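Local coordinates for Rbstp0775 protein (PDB 1RZ3), which is of unproven function but is probably an ATP-dependent kinase related to uridine kinase and phosphoribulokinase, at residues K67-G72 and I173-K178; Q92-L97 and K138-F143; G26-S31 and D181-T186; L105-H110 and S116-Y121. One frame throughout, in Å; residues are numbered along the deposited sequence.

Interaction 1. Residues K67-G72 and I173-K178; sequences KRYHTG and INRYWK
Arg175 meets both Arg68 and Tyr69, and it is the first residue of 173-178 to reach 67-72. Its CG stands anti to the backbone N (chi1 -165°) and the chain runs extended to NE, which carries the guanidinium away from helix 169-187. Tyr69 covers one face of that group: CE1 of Tyr69 lies over its centre, 3.4 Å from CZ of Arg175. The two planes are 33° apart, so the contact is tilted and not a parallel stack. NH2 of Arg175 donates to the carbonyl O of Arg68 at 2.9 Å, with an N-H...O angle of 155°. NE of Arg175 gives its hydrogen to a water 2.8 Å away, and NH1 forms salt bridges with Glu75 and Glu78. One residue on, OH of Tyr176 is hydrogen-bonded to the same water at 3.1 Å, and OH of Tyr69 is only weakly hydrogen-bonded to it, at 3.5 Å. Lys178 turns to Glu74 through a salt bridge. The arrangement is an arginine bridge between helices: Arg175 of helix 169-187 holds the carbonyl of Arg68, on helix 65-68, and two glutamates of helix 75-82, within a P-loop NTPase fold.

Interaction 2. Residues Q92-L97 and K138-F143; sequences QLFRQL and KEWRPF
Phe94 and Trp140 form a face-to-face aromatic stack that joins segment 92-97, on helix 86-94, to the segment between strands 127-132 and 146-150 of this P-loop NTPase fold. The planes of the Phe94 ring and the five-membered ring of Trp140 differ by 23°, and their centroids are 3.9 Å apart. The overlap is off-centre for the phenylalanine: its CE2 atom lies over the centre of the indole, with CE2 of Phe94 3.3 Å from CD2 of Trp140. CB of Trp140 adds a CH-pi contact, 4.0 Å from the Phe94 centroid and only 2° off the ring normal, while CD2 of Leu93 touches the opposite face near its rim. The indole is further placed by a weak hydrogen bond from NE1 to Val86 O and by a cation-pi contact with Arg137. An alanine at Trp140 would remove the indole, and the facing side of Phe94 is likely to lose its stacking partner and the ring to become freer to turn.

Phe143 meets the same segment differently. With CG of Phe94 anti to its carbonyl carbon (chi1 -66°), that ring goes to the indole while CB stays beside Phe143, 3.7 Å from its CD2. One face of Phe143 lies against the backbone of Phe94 and Arg95, with a CH-pi contact from CA of Arg95. At the far end of the ring, CG of Arg95 rests 3.5 Å from CZ of Phe143.

Interaction 3. Residues G26-S31 and D181-T186; sequences GIDGLS and DYYLET
Tyr183 puts its hydroxyl against the carboxylate of Asp28 and gives its proton to OD2, the OH to OD2 distance being 2.6 Å. The oxygen lies at the edge of the phenol, near the ring plane, and is met on its syn side, 27° out of the carboxylate plane. Ring and carboxylate are turned 79° apart, so the pair is joined through polar atoms and not by stacking. Both side chains approach from opposite directions: in Asp28 CG is anti to the backbone N (chi1 -171°), and the same kind of first torsion in Tyr183 sends the ring from its helix toward the strand. Each end has a second bond, which limits its rotation. OD1 of Asp28 accepts from Leu135 N, and OH of Tyr183 accepts from Gln136 N, so the 135-136 backbone grips both partners of this buried contact.

Within the helix, Tyr182 O takes two donors from Thr186, N at 2.9 Å and OG1 at 2.7 Å, arriving from opposite faces of the carbonyl plane. CG2 of Thr186 then lies over the centre of the Tyr182 ring, 3.6 Å above it.

Asp28 directly precedes Gly29, the first glycine of a sequence consistent with a Walker A P-loop. Strand 23-29, flanked by strands 127-132 and 146-150 in the parallel sheet, is thus joined to helix 169-187, with Pro189 of helix 189-192 packed against both Asp28 and Tyr183.

Interaction 4. Residues L105-H110 and S116-Y121; sequences LPFYDH and SKRTVY
Leu105 and Phe107 pair through their backbones with Arg118 and Ser116 in an antiparallel beta hairpin. Two hydrogen-bonded pairs carry it. Leu105 N donates to Arg118 O at 3.0 Å and Arg118 N returns a bond to Leu105 O. Beyond them, Phe107 N reaches Ser116 O at 2.7 Å in an essentially straight bond (180°), answered by Ser116 N to Phe107 O. Between these lies the non-hydrogen-bonded pair Pro106-Lys117. There Lys117 CA makes a CA-H...O contact with Leu105 O (3.4 Å). Pro106 CA makes another with Ser116 O (3.5 Å).

Among side chains, Phe107 crosses Arg118 at about a right angle, its CD2 3.4 Å from CB of Arg118. Its CZ comes 3.8 Å from CG2 of Val120, which lies at the ring edge. In Phe107 CG is anti to the carbonyl carbon (chi1 -82°), which extends the ring along the partner strand. A serine in place of Phe107 would probably leave Val120 and the aliphatic part of Arg118 without this apolar partner.

One water donates to Phe107 O at 2.6 Å and is hydrogen-bonded to OG of Ser116. The backbone bonds therefore fix the register, and the proline fits because its position needs no N-H toward the partner strand.

In the fold
The four contacts are strictly nested along the chain: interaction 4 lies inside the loop closed by interaction 2, that inside interaction 1, and all inside interaction 3. Interactions 1 and 3 share helix 169-187, their centres about 16 Å apart, and touch where Tyr176 packs on Ser31. Interaction 4, the hairpin of strands 102-109 and 114-121, lies about 24 Å from interaction 3, centre to centre, on the opposite side of the chain's centre. It meets interaction 1 through a probable Arg68-Tyr108 hydrogen bond and interaction 2 through Leu93 on Leu105. The contacts thus link the parallel sheet with its probable P-loop, the long helix and the hairpin into one kinase-like domain.

Interaction 1. Residues K67-G72 and I173-K178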
# COMPACT_ATOMS: atom_id res chain seq x y z
N LYS A 67 13.41 -13.97 -7.53
CA LYS A 67 13.15 -14.20 -6.12
C LYS A 67 11.68 -14.44 -5.77
O LYS A 67 11.37 -14.85 -4.65
CB LYS A 67 13.68 -13.03 -5.28
CG LYS A 67 15.19 -12.89 -5.31
CD LYS A 67 15.67 -11.84 -4.32
CE LYS A 67 17.19 -11.74 -4.33
NZ LYS A 67 17.69 -10.77 -3.32
N ARG A 68 10.78 -14.20 -6.71
CA ARG A 68 9.36 -14.40 -6.45
C ARG A 68 8.69 -15.33 -7.46
O ARG A 68 7.47 -15.53 -7.41
CB ARG A 68 8.65 -13.05 -6.41
CG ARG A 68 8.80 -12.23 -7.68
CD ARG A 68 8.48 -10.77 -7.44
NE ARG A 68 8.73 -9.96 -8.62
CZ ARG A 68 7.89 -9.87 -9.65
NH1 ARG A 68 6.74 -10.53 -9.62
NH2 ARG A 68 8.21 -9.13 -10.70
N TYR A 69 9.48 -15.90 -8.36
CA TYR A 69 8.98 -16.84 -9.37
C TYR A 69 9.92 -18.05 -9.45
O TYR A 69 11.12 -17.92 -9.21
CB TYR A 69 8.91 -16.18 -10.75
CG TYR A 69 7.81 -15.16 -10.92
CD1 TYR A 69 6.47 -15.52 -10.74
CD2 TYR A 69 8.10 -13.85 -11.29
CE1 TYR A 69 5.45 -14.59 -10.94
CE2 TYR A 69 7.08 -12.92 -11.49
CZ TYR A 69 5.76 -13.29 -11.31
OH TYR A 69 4.76 -12.37 -11.50
N HIS A 70 9.37 -19.21 -9.79
CA HIS A 70 10.15 -20.43 -9.92
C HIS A 70 11.04 -20.69 -8.71
O HIS A 70 12.20 -21.08 -8.86
CB HIS A 70 11.02 -20.36 -11.18
CG HIS A 70 10.26 -20.03 -12.42
ND1 HIS A 70 9.23 -20.81 -12.89
CD2 HIS A 70 10.37 -19.00 -13.28
CE1 HIS A 70 8.73 -20.27 -13.99
NE2 HIS A 70 9.41 -19.17 -14.25
N THR A 71 10.50 -20.48 -7.52
CA THR A 71 11.23 -20.69 -6.28
C THR A 71 10.99 -22.10 -5.78
O THR A 71 11.68 -22.58 -4.87
CB THR A 71 10.76 -19.72 -5.19
OG1 THR A 71 9.38 -19.98 -4.89
CG2 THR A 71 10.91 -18.27 -5.64
N GLY A 72 10.01 -22.77 -6.37
CA GLY A 72 9.69 -24.12 -5.95
C GLY A 72 8.50 -24.12 -5.01
O GLY A 72 7.85 -25.15 -4.80
N ILE A 173 -5.60 -18.36 -10.12
CA ILE A 173 -6.12 -18.91 -8.87
C ILE A 173 -4.97 -19.27 -7.94
O ILE A 173 -4.98 -18.93 -6.75
CB ILE A 173 -6.96 -20.18 -9.14
CG1 ILE A 173 -8.26 -19.79 -9.84
CG2 ILE A 173 -7.24 -20.91 -7.82
CD1 ILE A 173 -9.13 -20.98 -10.20
N ASN A 174 -3.99 -19.98 -8.49
CA ASN A 174 -2.83 -20.42 -7.72
C ASN A 174 -2.10 -19.28 -7.04
O ASN A 174 -1.77 -19.37 -5.86
CB ASN A 174 -1.84 -21.15 -8.63
CG ASN A 174 -2.38 -22.47 -9.13
OD1 ASN A 174 -3.46 -22.90 -8.73
ND2 ASN A 174 -1.62 -23.13 -10.00
N ARG A 175 -1.85 -18.21 -7.78
CA ARG A 175 -1.10 -17.10 -7.22
C ARG A 175 -1.94 -16.04 -6.51
O ARG A 175 -1.77 -15.81 -5.31
CB ARG A 175 -0.26 -16.43 -8.31
CG ARG A 175 0.82 -15.50 -7.76
CD ARG A 175 1.66 -14.89 -8.88
NE ARG A 175 2.85 -14.23 -8.34
CZ ARG A 175 3.95 -14.87 -7.95
NH1 ARG A 175 4.02 -16.19 -8.03
NH2 ARG A 175 4.96 -14.18 -7.45
N TYR A 176 -2.86 -15.41 -7.24
CA TYR A 176 -3.67 -14.34 -6.67
C TYR A 176 -4.81 -14.73 -5.74
O TYR A 176 -4.84 -14.29 -4.58
CB TYR A 176 -4.20 -13.48 -7.82
CG TYR A 176 -3.08 -12.80 -8.56
CD1 TYR A 176 -2.47 -11.67 -8.04
CD2 TYR A 176 -2.57 -13.35 -9.74
CE1 TYR A 176 -1.37 -11.09 -8.67
CE2 TYR A 176 -1.47 -12.78 -10.38
CZ TYR A 176 -0.87 -11.65 -9.84
OH TYR A 176 0.22 -11.08 -10.45
N TRP A 177 -5.73 -15.55 -6.22
CA TRP A 177 -6.87 -15.96 -5.40
C TRP A 177 -6.47 -16.61 -4.07
O TRP A 177 -7.00 -16.24 -3.03
CB TRP A 177 -7.78 -16.90 -6.21
CG TRP A 177 -8.88 -17.53 -5.41
CD1 TRP A 177 -8.79 -18.67 -4.66
CD2 TRP A 177 -10.23 -17.06 -5.27
NE1 TRP A 177 -10.00 -18.93 -4.05
CE2 TRP A 177 -10.90 -17.96 -4.41
CE3 TRP A 177 -10.93 -15.96 -5.78
CZ2 TRP A 177 -12.24 -17.79 -4.05
CZ3 TRP A 177 -12.27 -15.79 -5.42
CH2 TRP A 177 -12.91 -16.71 -4.56
N LYS A 178 -5.54 -17.56 -4.10
CA LYS A 178 -5.13 -18.23 -2.88
C LYS A 178 -4.40 -17.30 -1.90
O LYS A 178 -4.60 -17.40 -0.69
CB LYS A 178 -4.26 -19.45 -3.20
CG LYS A 178 -5.06 -20.59 -3.84
CD LYS A 178 -4.17 -21.72 -4.37
CE LYS A 178 -3.38 -22.41 -3.27
NZ LYS A 178 -2.51 -23.48 -3.84
O HOH W 1 2.77 -11.46 -8.81

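Interaction 2. Residues Q92-L97 and K138-F143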
# COMPACT_ATOMS: atom_id res chain seq x y z
N GLN A 92 13.53 -0.11 6.64
CA GLN A 92 13.88 1.03 5.79
C GLN A 92 12.77 1.95 5.33
O GLN A 92 13.05 3.04 4.82
CB GLN A 92 14.67 0.53 4.58
CG GLN A 92 15.93 -0.24 4.96
CD GLN A 92 16.80 0.50 5.96
OE1 GLN A 92 16.97 1.71 5.86
NE2 GLN A 92 17.36 -0.23 6.92
N LEU A 93 11.52 1.54 5.48
CA LEU A 93 10.41 2.38 5.06
C LEU A 93 9.42 2.70 6.18
O LEU A 93 9.35 3.83 6.66
CB LEU A 93 9.66 1.73 3.88
CG LEU A 93 8.42 2.46 3.35
CD1 LEU A 93 8.79 3.85 2.89
CD2 LEU A 93 7.82 1.66 2.20
N PHE A 94 8.67 1.69 6.61
CA PHE A 94 7.65 1.90 7.62
C PHE A 94 8.10 2.52 8.94
O PHE A 94 7.47 3.47 9.41
CB PHE A 94 6.89 0.59 7.86
CG PHE A 94 6.09 0.16 6.66
CD1 PHE A 94 4.89 0.79 6.34
CD2 PHE A 94 6.57 -0.82 5.80
CE1 PHE A 94 4.18 0.45 5.19
CE2 PHE A 94 5.88 -1.17 4.64
CZ PHE A 94 4.68 -0.53 4.34
N ARG A 95 9.18 2.02 9.52
CA ARG A 95 9.68 2.58 10.79
C ARG A 95 10.18 4.01 10.63
O ARG A 95 10.27 4.76 11.61
CB ARG A 95 10.83 1.73 11.35
CG ARG A 95 10.44 0.38 11.91
CD ARG A 95 11.65 -0.31 12.54
NE ARG A 95 11.32 -1.63 13.07
CZ ARG A 95 12.20 -2.45 13.64
NH1 ARG A 95 13.47 -2.09 13.76
NH2 ARG A 95 11.81 -3.63 14.09
N GLN A 96 10.50 4.39 9.40
CA GLN A 96 11.04 5.72 9.11
C GLN A 96 10.01 6.79 8.72
O GLN A 96 10.35 7.97 8.65
CB GLN A 96 12.05 5.61 7.96
CG GLN A 96 13.12 4.55 8.17
CD GLN A 96 13.99 4.85 9.37
OE1 GLN A 96 14.60 5.92 9.45
NE2 GLN A 96 14.05 3.92 10.31
N LEU A 97 8.77 6.38 8.47
CA LEU A 97 7.75 7.34 8.05
C LEU A 97 7.50 8.53 8.96
O LEU A 97 7.26 9.65 8.48
CB LEU A 97 6.42 6.61 7.81
CG LEU A 97 6.46 5.53 6.72
CD1 LEU A 97 5.09 4.88 6.61
CD2 LEU A 97 6.87 6.13 5.39
N LYS A 138 0.89 -7.96 9.98
CA LYS A 138 1.32 -7.60 11.33
C LYS A 138 2.55 -6.72 11.48
O LYS A 138 2.61 -5.87 12.37
CB LYS A 138 1.52 -8.87 12.16
CG LYS A 138 2.58 -9.81 11.62
CD LYS A 138 2.70 -11.05 12.50
CE LYS A 138 3.76 -12.01 11.96
NZ LYS A 138 3.47 -12.46 10.56
N GLU A 139 3.54 -6.91 10.61
CA GLU A 139 4.77 -6.14 10.67
C GLU A 139 4.61 -4.65 10.35
O GLU A 139 5.31 -3.81 10.93
CB GLU A 139 5.80 -6.74 9.71
CG GLU A 139 6.26 -8.17 10.02
CD GLU A 139 5.22 -9.24 9.69
OE1 GLU A 139 4.30 -9.00 8.88
OE2 GLU A 139 5.35 -10.36 10.24
N TRP A 140 3.70 -4.33 9.43
CA TRP A 140 3.49 -2.95 9.00
C TRP A 140 2.37 -2.18 9.71
O TRP A 140 2.45 -0.95 9.85
CB TRP A 140 3.26 -2.92 7.49
CG TRP A 140 4.36 -3.57 6.69
CD1 TRP A 140 5.65 -3.82 7.09
CD2 TRP A 140 4.29 -3.99 5.32
NE1 TRP A 140 6.38 -4.35 6.06
CE2 TRP A 140 5.57 -4.47 4.96
CE3 TRP A 140 3.27 -4.00 4.36
CZ2 TRP A 140 5.86 -4.96 3.68
CZ3 TRP A 140 3.56 -4.48 3.09
CH2 TRP A 140 4.84 -4.95 2.76
N ARG A 141 1.34 -2.89 10.13
CA ARG A 141 0.19 -2.29 10.83
C ARG A 141 0.44 -1.17 11.84
O ARG A 141 -0.22 -0.13 11.81
CB ARG A 141 -0.62 -3.37 11.56
CG ARG A 141 -1.41 -4.31 10.71
CD ARG A 141 -2.60 -4.87 11.50
NE ARG A 141 -2.23 -5.79 12.58
CZ ARG A 141 -2.02 -7.09 12.43
NH1 ARG A 141 -2.13 -7.64 11.23
NH2 ARG A 141 -1.73 -7.86 13.47
N PRO A 142 1.38 -1.38 12.78
CA PRO A 142 1.67 -0.37 13.79
C PRO A 142 2.04 1.01 13.27
O PRO A 142 1.93 1.99 13.99
CB PRO A 142 2.82 -0.98 14.60
CG PRO A 142 2.71 -2.46 14.32
CD PRO A 142 2.34 -2.50 12.87
N PHE A 143 2.48 1.09 12.02
CA PHE A 143 2.92 2.36 11.48
C PHE A 143 1.90 3.16 10.69
O PHE A 143 2.23 4.21 10.13
CB PHE A 143 4.19 2.12 10.66
CG PHE A 143 5.27 1.44 11.45
CD1 PHE A 143 5.93 2.12 12.46
CD2 PHE A 143 5.56 0.10 11.24
CE1 PHE A 143 6.86 1.47 13.27
CE2 PHE A 143 6.49 -0.56 12.05
CZ PHE A 143 7.14 0.13 13.06

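Interaction 3. Residues G26-S31 and D181-T186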
# COMPACT_ATOMS: atom_id res chain seq x y z
N GLY A 26 -3.11 4.54 4.85
CA GLY A 26 -2.90 3.36 4.05
C GLY A 26 -4.13 3.05 3.23
O GLY A 26 -5.26 3.20 3.71
N ILE A 27 -3.92 2.66 1.98
CA ILE A 27 -5.02 2.28 1.11
C ILE A 27 -4.73 0.81 0.78
O ILE A 27 -3.89 0.50 -0.05
CB ILE A 27 -5.06 3.12 -0.18
CG1 ILE A 27 -5.30 4.59 0.17
CG2 ILE A 27 -6.18 2.62 -1.09
CD1 ILE A 27 -5.45 5.50 -1.04
N ASP A 28 -5.43 -0.07 1.49
CA ASP A 28 -5.28 -1.51 1.35
C ASP A 28 -6.35 -2.06 0.43
O ASP A 28 -7.51 -1.67 0.49
CB ASP A 28 -5.36 -2.13 2.75
CG ASP A 28 -4.99 -3.60 2.78
OD1 ASP A 28 -4.18 -4.06 1.94
OD2 ASP A 28 -5.49 -4.30 3.68
N GLY A 29 -5.97 -2.98 -0.44
CA GLY A 29 -6.94 -3.56 -1.35
C GLY A 29 -6.27 -4.61 -2.20
O GLY A 29 -5.06 -4.58 -2.38
N LEU A 30 -7.07 -5.53 -2.73
CA LEU A 30 -6.54 -6.60 -3.56
C LEU A 30 -6.11 -6.10 -4.94
O LEU A 30 -6.38 -4.95 -5.30
CB LEU A 30 -7.58 -7.72 -3.69
CG LEU A 30 -8.16 -8.22 -2.36
CD1 LEU A 30 -9.07 -9.41 -2.60
CD2 LEU A 30 -7.03 -8.59 -1.41
N SER A 31 -5.45 -6.96 -5.70
CA SER A 31 -4.98 -6.61 -7.04
C SER A 31 -6.12 -6.13 -7.93
O SER A 31 -7.20 -6.72 -7.96
CB SER A 31 -4.30 -7.82 -7.68
OG SER A 31 -3.85 -7.50 -8.99
N ASP A 181 -7.06 -15.11 -0.36
CA ASP A 181 -7.84 -15.85 0.63
C ASP A 181 -7.03 -16.01 1.91
O ASP A 181 -7.57 -15.92 3.02
CB ASP A 181 -8.23 -17.23 0.10
CG ASP A 181 -9.25 -17.16 -1.02
OD1 ASP A 181 -9.85 -16.09 -1.22
OD2 ASP A 181 -9.47 -18.20 -1.68
N TYR A 182 -5.73 -16.24 1.77
CA TYR A 182 -4.84 -16.40 2.91
C TYR A 182 -4.82 -15.11 3.73
O TYR A 182 -4.94 -15.13 4.96
CB TYR A 182 -3.42 -16.72 2.44
CG TYR A 182 -2.44 -16.97 3.57
CD1 TYR A 182 -2.45 -18.18 4.27
CD2 TYR A 182 -1.52 -15.99 3.95
CE1 TYR A 182 -1.57 -18.40 5.33
CE2 TYR A 182 -0.64 -16.20 5.01
CZ TYR A 182 -0.67 -17.41 5.69
OH TYR A 182 0.21 -17.63 6.73
N TYR A 183 -4.68 -13.99 3.04
CA TYR A 183 -4.64 -12.69 3.69
C TYR A 183 -5.93 -12.40 4.45
O TYR A 183 -5.92 -12.05 5.63
CB TYR A 183 -4.39 -11.60 2.64
CG TYR A 183 -4.33 -10.19 3.19
CD1 TYR A 183 -3.46 -9.87 4.23
CD2 TYR A 183 -5.09 -9.17 2.63
CE1 TYR A 183 -3.36 -8.56 4.71
CE2 TYR A 183 -5.00 -7.86 3.09
CZ TYR A 183 -4.13 -7.56 4.13
OH TYR A 183 -4.02 -6.27 4.59
N LEU A 184 -7.05 -12.57 3.76
CA LEU A 184 -8.37 -12.33 4.34
C LEU A 184 -8.63 -13.17 5.58
O LEU A 184 -9.21 -12.69 6.55
CB LEU A 184 -9.46 -12.60 3.30
CG LEU A 184 -9.54 -11.60 2.14
CD1 LEU A 184 -10.47 -12.14 1.06
CD2 LEU A 184 -10.04 -10.25 2.66
N GLU A 185 -8.20 -14.43 5.55
CA GLU A 185 -8.42 -15.32 6.67
C GLU A 185 -7.45 -15.12 7.83
O GLU A 185 -7.85 -15.20 8.99
CB GLU A 185 -8.35 -16.78 6.21
CG GLU A 185 -8.50 -17.79 7.33
CD GLU A 185 -8.53 -19.22 6.83
OE1 GLU A 185 -7.52 -19.66 6.23
OE2 GLU A 185 -9.55 -19.90 7.03
N THR A 186 -6.19 -14.87 7.53
CA THR A 186 -5.19 -14.69 8.57
C THR A 186 -5.14 -13.30 9.19
O THR A 186 -4.98 -13.17 10.40
CB THR A 186 -3.77 -15.07 8.05
OG1 THR A 186 -3.38 -14.17 7.01
CG2 THR A 186 -3.76 -16.49 7.51

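Interaction 4. Residues L105-H110 and S116-Y121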
# COMPACT_ATOMS: atom_id res chain seq x y z
N LEU A 105 15.26 4.45 -1.77
CA LEU A 105 14.82 3.07 -1.90
C LEU A 105 15.00 2.52 -3.31
O LEU A 105 15.07 3.28 -4.28
CB LEU A 105 13.33 2.97 -1.55
CG LEU A 105 12.83 3.61 -0.26
CD1 LEU A 105 11.32 3.81 -0.34
CD2 LEU A 105 13.20 2.75 0.93
N PRO A 106 15.09 1.19 -3.43
CA PRO A 106 15.24 0.58 -4.75
C PRO A 106 13.85 0.52 -5.37
O PRO A 106 12.92 -0.04 -4.78
CB PRO A 106 15.80 -0.81 -4.42
CG PRO A 106 15.15 -1.12 -3.10
CD PRO A 106 15.27 0.19 -2.36
N PHE A 107 13.70 1.14 -6.53
CA PHE A 107 12.41 1.13 -7.22
C PHE A 107 12.45 0.09 -8.33
O PHE A 107 13.34 0.11 -9.18
CB PHE A 107 12.11 2.53 -7.77
CG PHE A 107 11.54 3.47 -6.75
CD1 PHE A 107 10.17 3.71 -6.69
CD2 PHE A 107 12.36 4.10 -5.83
CE1 PHE A 107 9.62 4.56 -5.73
CE2 PHE A 107 11.83 4.96 -4.86
CZ PHE A 107 10.45 5.19 -4.81
N TYR A 108 11.48 -0.82 -8.31
CA TYR A 108 11.42 -1.89 -9.30
C TYR A 108 10.83 -1.50 -10.65
O TYR A 108 9.76 -0.89 -10.74
CB TYR A 108 10.62 -3.06 -8.74
CG TYR A 108 10.62 -4.28 -9.62
CD1 TYR A 108 11.80 -4.99 -9.86
CD2 TYR A 108 9.44 -4.74 -10.21
CE1 TYR A 108 11.80 -6.13 -10.65
CE2 TYR A 108 9.44 -5.88 -11.01
CZ TYR A 108 10.62 -6.57 -11.23
OH TYR A 108 10.63 -7.71 -12.00
N ASP A 109 11.55 -1.87 -11.71
CA ASP A 109 11.10 -1.62 -13.08
C ASP A 109 10.60 -2.96 -13.58
O ASP A 109 11.39 -3.87 -13.86
CB ASP A 109 12.26 -1.14 -13.95
CG ASP A 109 11.80 -0.65 -15.32
OD1 ASP A 109 11.08 -1.41 -16.01
OD2 ASP A 109 12.15 0.49 -15.70
N HIS A 110 9.28 -3.09 -13.68
CA HIS A 110 8.63 -4.32 -14.12
C HIS A 110 9.04 -4.80 -15.51
O HIS A 110 9.16 -6.00 -15.76
CB HIS A 110 7.11 -4.13 -14.07
CG HIS A 110 6.60 -3.72 -12.72
ND1 HIS A 110 6.55 -4.59 -11.64
CD2 HIS A 110 6.15 -2.53 -12.26
CE1 HIS A 110 6.10 -3.94 -10.58
NE2 HIS A 110 5.84 -2.69 -10.93
N SER A 116 16.41 0.43 -9.36
CA SER A 116 17.24 1.63 -9.42
C SER A 116 16.96 2.38 -8.12
O SER A 116 15.82 2.42 -7.66
CB SER A 116 16.87 2.49 -10.62
OG SER A 116 15.54 2.98 -10.51
N LYS A 117 18.00 2.95 -7.53
CA LYS A 117 17.84 3.70 -6.29
C LYS A 117 17.33 5.11 -6.57
O LYS A 117 17.96 5.86 -7.32
CB LYS A 117 19.17 3.78 -5.54
CG LYS A 117 19.71 2.45 -5.05
CD LYS A 117 21.02 2.63 -4.31
CE LYS A 117 21.58 1.31 -3.80
NZ LYS A 117 21.89 0.37 -4.91
N ARG A 118 16.19 5.45 -5.99
CA ARG A 118 15.61 6.78 -6.17
C ARG A 118 15.30 7.33 -4.79
O ARG A 118 15.15 6.58 -3.83
CB ARG A 118 14.32 6.68 -7.00
CG ARG A 118 14.46 5.86 -8.28
CD ARG A 118 15.46 6.49 -9.24
NE ARG A 118 14.99 7.78 -9.73
CZ ARG A 118 15.76 8.67 -10.35
NH1 ARG A 118 17.05 8.41 -10.54
NH2 ARG A 118 15.24 9.82 -10.78
N THR A 119 15.22 8.65 -4.68
CA THR A 119 14.97 9.27 -3.39
C THR A 119 13.60 9.93 -3.28
O THR A 119 13.12 10.56 -4.22
CB THR A 119 16.07 10.31 -3.08
OG1 THR A 119 17.34 9.65 -3.03
CG2 THR A 119 15.80 11.02 -1.76
N VAL A 120 12.97 9.77 -2.12
CA VAL A 120 11.68 10.39 -1.86
C VAL A 120 11.84 11.26 -0.61
O VAL A 120 12.32 10.78 0.42
CB VAL A 120 10.57 9.34 -1.61
CG1 VAL A 120 9.26 10.05 -1.25
CG2 VAL A 120 10.36 8.49 -2.85
N TYR A 121 11.47 12.52 -0.71
CA TYR A 121 11.59 13.43 0.42
C TYR A 121 10.30 13.49 1.22
O TYR A 121 9.23 13.74 0.66
CB TYR A 121 11.97 14.83 -0.07
CG TYR A 121 13.39 14.90 -0.58
CD1 TYR A 121 14.45 15.17 0.28
CD2 TYR A 121 13.68 14.62 -1.92
CE1 TYR A 121 15.76 15.18 -0.17
CE2 TYR A 121 14.99 14.62 -2.38
CZ TYR A 121 16.03 14.90 -1.50
OH TYR A 121 17.33 14.89 -1.95
O HOH W 2 13.68 1.28 -11.48